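Local atomic coordinates of 16 kDa salivary peptide (Culex quinquefasciatus, PDB entry 7KCG), a protein that is of unknown function but adopts a beta-trefoil fold and may bind sugars, as a mosquito salivary protein of the cysteine- and tryptophan-rich family. Residues E64-S69 with V78-K83. Residues are numbered along the deposited sequence; the frame is centred on the assembly and turned at random.
Sequences EELFES and VFLWIK. With FMT (formic acid), chain C.
Glu-64 runs its extended chain alongside Ile-82 and across the side chain of Leu-80, roughly perpendicular to it. Its OE1 lies 3.4 Å from Leu-80 CB and is salt-bridged to Arg-35, which probably offsets the buried charge. Direct pairing starts at Glu-65: its N still reaches Trp-81 O through a water, while its O accepts a bent hydrogen bond from Trp-81 N (142° at the hydrogen). The Glu-65 carboxylate turns to Arg-56. Leu-66 CD1 packs 3.6 Å from Val-78 CG1 and also meets Leu-80 CD2, on the face where Val-37 touches both leucines. Phe-67 and Phe-79 form a hydrogen-bonded antiparallel pair; Phe-67 N to Phe-79 O and Phe-79 N to Phe-67 O are both 2.9 Å. With chi1 at 75°, Phe-67 CG sits between the backbone N and the carbonyl carbon, and the ring reaches the partner strand with CE1, 3.5 Å from Phe-79 CB and 3.6 Å from Trp-81 CB. The Phe-67 ring plane stands at 82° to the six-membered ring of Trp-81, an oblique meeting. Ser-69 CB abuts Phe-79 CE2 at 3.4 Å, and its OG donates to a formic acid molecule, probably from the crystallisation liquor, also bound by Arg-34. Phe-67, Phe-79 and Trp-81 form an aromatic cluster in this protein. The antiparallel pairing of 64-69 with 76-81 belongs to its ricin-type beta-trefoil.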
loop_
_atom_site.group_PDB
_atom_site.type_symbol
_atom_site.label_atom_id
_atom_site.label_comp_id
_atom_site.label_asym_id
_atom_site.label_seq_id
_atom_site.Cartn_x
_atom_site.Cartn_y
_atom_site.Cartn_z
ATOM N N GLU A 64 -9.150 -5.990 -5.742
ATOM C CA GLU A 64 -7.865 -6.436 -6.256
ATOM C C GLU A 64 -6.764 -6.265 -5.215
ATOM O O GLU A 64 -6.759 -5.288 -4.459
ATOM C CB GLU A 64 -7.521 -5.655 -7.525
ATOM C CG GLU A 64 -8.523 -5.896 -8.653
ATOM C CD GLU A 64 -8.508 -4.794 -9.708
ATOM O OE1 GLU A 64 -7.703 -3.846 -9.593
ATOM O OE2 GLU A 64 -9.307 -4.881 -10.669
ATOM N N GLU A 65 -5.842 -7.229 -5.173
ATOM C CA GLU A 65 -4.756 -7.221 -4.196
ATOM C C GLU A 65 -3.647 -6.269 -4.607
ATOM O O GLU A 65 -3.282 -6.183 -5.778
ATOM C CB GLU A 65 -4.147 -8.613 -4.038
ATOM C CG GLU A 65 -4.962 -9.612 -3.278
ATOM C CD GLU A 65 -4.138 -10.837 -2.919
ATOM O OE1 GLU A 65 -3.722 -11.582 -3.841
ATOM O OE2 GLU A 65 -3.897 -11.047 -1.711
ATOM N N LEU A 66 -3.086 -5.572 -3.621
ATOM C CA LEU A 66 -1.931 -4.720 -3.839
ATOM C C LEU A 66 -0.660 -5.561 -3.814
ATOM O O LEU A 66 -0.458 -6.353 -2.893
ATOM C CB LEU A 66 -1.878 -3.648 -2.741
ATOM C CG LEU A 66 -0.786 -2.607 -2.907
ATOM C CD1 LEU A 66 -1.185 -1.657 -4.014
ATOM C CD2 LEU A 66 -0.561 -1.856 -1.592
ATOM N N PHE A 67 0.208 -5.403 -4.818
ATOM C CA PHE A 67 1.437 -6.193 -4.804
ATOM C C PHE A 67 2.554 -5.433 -5.498
ATOM O O PHE A 67 2.320 -4.473 -6.231
ATOM C CB PHE A 67 1.243 -7.589 -5.433
ATOM C CG PHE A 67 1.155 -7.588 -6.940
ATOM C CD1 PHE A 67 -0.006 -7.205 -7.573
ATOM C CD2 PHE A 67 2.225 -8.022 -7.705
ATOM C CE1 PHE A 67 -0.095 -7.228 -8.963
ATOM C CE2 PHE A 67 2.145 -8.042 -9.108
ATOM C CZ PHE A 67 0.989 -7.646 -9.723
ATOM N N GLU A 68 3.786 -5.846 -5.216
ATOM C CA GLU A 68 4.963 -5.274 -5.853
ATOM C C GLU A 68 5.476 -6.240 -6.907
ATOM O O GLU A 68 5.554 -7.447 -6.666
ATOM C CB GLU A 68 6.072 -4.978 -4.840
ATOM C CG GLU A 68 7.315 -4.367 -5.493
ATOM C CD GLU A 68 8.438 -4.060 -4.516
ATOM O OE1 GLU A 68 8.242 -4.207 -3.288
ATOM O OE2 GLU A 68 9.531 -3.662 -4.979
ATOM N N SER A 69 5.854 -5.695 -8.061
ATOM C CA SER A 69 6.125 -6.476 -9.259
ATOM C C SER A 69 7.620 -6.640 -9.501
ATOM O O SER A 69 8.441 -5.839 -9.054
ATOM C CB SER A 69 5.468 -5.808 -10.470
ATOM O OG SER A 69 5.942 -6.336 -11.704
ATOM N N VAL A 78 4.274 -0.935 -8.409
ATOM C CA VAL A 78 3.277 -1.398 -7.456
ATOM C C VAL A 78 1.950 -1.429 -8.190
ATOM O O VAL A 78 1.533 -0.410 -8.749
ATOM C CB VAL A 78 3.192 -0.477 -6.226
ATOM C CG1 VAL A 78 2.014 -0.876 -5.377
ATOM C CG2 VAL A 78 4.488 -0.524 -5.446
ATOM N N PHE A 79 1.282 -2.587 -8.183
ATOM C CA PHE A 79 0.085 -2.819 -8.982
ATOM C C PHE A 79 -1.063 -3.341 -8.131
ATOM O O PHE A 79 -0.862 -3.909 -7.061
ATOM C CB PHE A 79 0.316 -3.886 -10.073
ATOM C CG PHE A 79 1.304 -3.509 -11.126
ATOM C CD1 PHE A 79 1.166 -2.342 -11.844
ATOM C CD2 PHE A 79 2.356 -4.360 -11.429
ATOM C CE1 PHE A 79 2.067 -2.018 -12.833
ATOM C CE2 PHE A 79 3.258 -4.041 -12.422
ATOM C CZ PHE A 79 3.109 -2.863 -13.123
ATOM N N LEU A 80 -2.273 -3.203 -8.669
ATOM C CA LEU A 80 -3.423 -4.005 -8.280
ATOM C C LEU A 80 -3.573 -5.183 -9.250
ATOM O O LEU A 80 -3.426 -5.016 -10.461
ATOM C CB LEU A 80 -4.691 -3.155 -8.274
ATOM C CG LEU A 80 -4.707 -2.016 -7.254
ATOM C CD1 LEU A 80 -6.045 -1.311 -7.251
ATOM C CD2 LEU A 80 -4.386 -2.587 -5.879
ATOM N N TRP A 81 -3.860 -6.371 -8.708
ATOM C CA TRP A 81 -3.835 -7.632 -9.463
ATOM C C TRP A 81 -5.220 -7.898 -10.057
ATOM O O TRP A 81 -6.108 -8.421 -9.379
ATOM C CB TRP A 81 -3.362 -8.750 -8.541
ATOM C CG TRP A 81 -3.199 -10.115 -9.131
ATOM C CD1 TRP A 81 -3.678 -11.275 -8.614
ATOM C CD2 TRP A 81 -2.464 -10.472 -10.307
ATOM N NE1 TRP A 81 -3.323 -12.333 -9.412
ATOM C CE2 TRP A 81 -2.568 -11.866 -10.453
ATOM C CE3 TRP A 81 -1.736 -9.750 -11.251
ATOM C CZ2 TRP A 81 -1.975 -12.552 -11.508
ATOM C CZ3 TRP A 81 -1.147 -10.434 -12.297
ATOM C CH2 TRP A 81 -1.273 -11.819 -12.419
ATOM N N ILE A 82 -5.468 -7.549 -11.321
ATOM C CA ILE A 82 -6.850 -7.671 -11.897
ATOM C C ILE A 82 -7.320 -9.124 -12.001
ATOM O O ILE A 82 -8.491 -9.370 -11.741
ATOM C CB ILE A 82 -6.951 -6.938 -13.247
ATOM C CG1 ILE A 82 -6.413 -5.511 -13.152
ATOM C CG2 ILE A 82 -8.370 -6.952 -13.786
ATOM C CD1 ILE A 82 -6.529 -4.744 -14.443
ATOM N N LYS A 83 -6.432 -10.051 -12.321
ATOM C CA LYS A 83 -6.794 -11.480 -12.520
ATOM C C LYS A 83 -7.495 -12.094 -11.302
ATOM O O LYS A 83 -8.336 -12.971 -11.517
ATOM C CB LYS A 83 -5.537 -12.256 -12.906
ATOM C CG LYS A 83 -5.760 -13.663 -13.440
ATOM C CD LYS A 83 -4.845 -14.022 -14.581
ATOM C CE LYS A 83 -3.583 -14.722 -14.132
ATOM N NZ LYS A 83 -3.874 -15.915 -13.305
HETATM C C FMT C . 4.590 -9.374 -11.608
HETATM O O1 FMT C . 5.635 -9.583 -11.029
HETATM O O2 FMT C . 4.397 -8.467 -12.507
HETATM O O HOH W 1 -6.293 -9.371 -7.082
#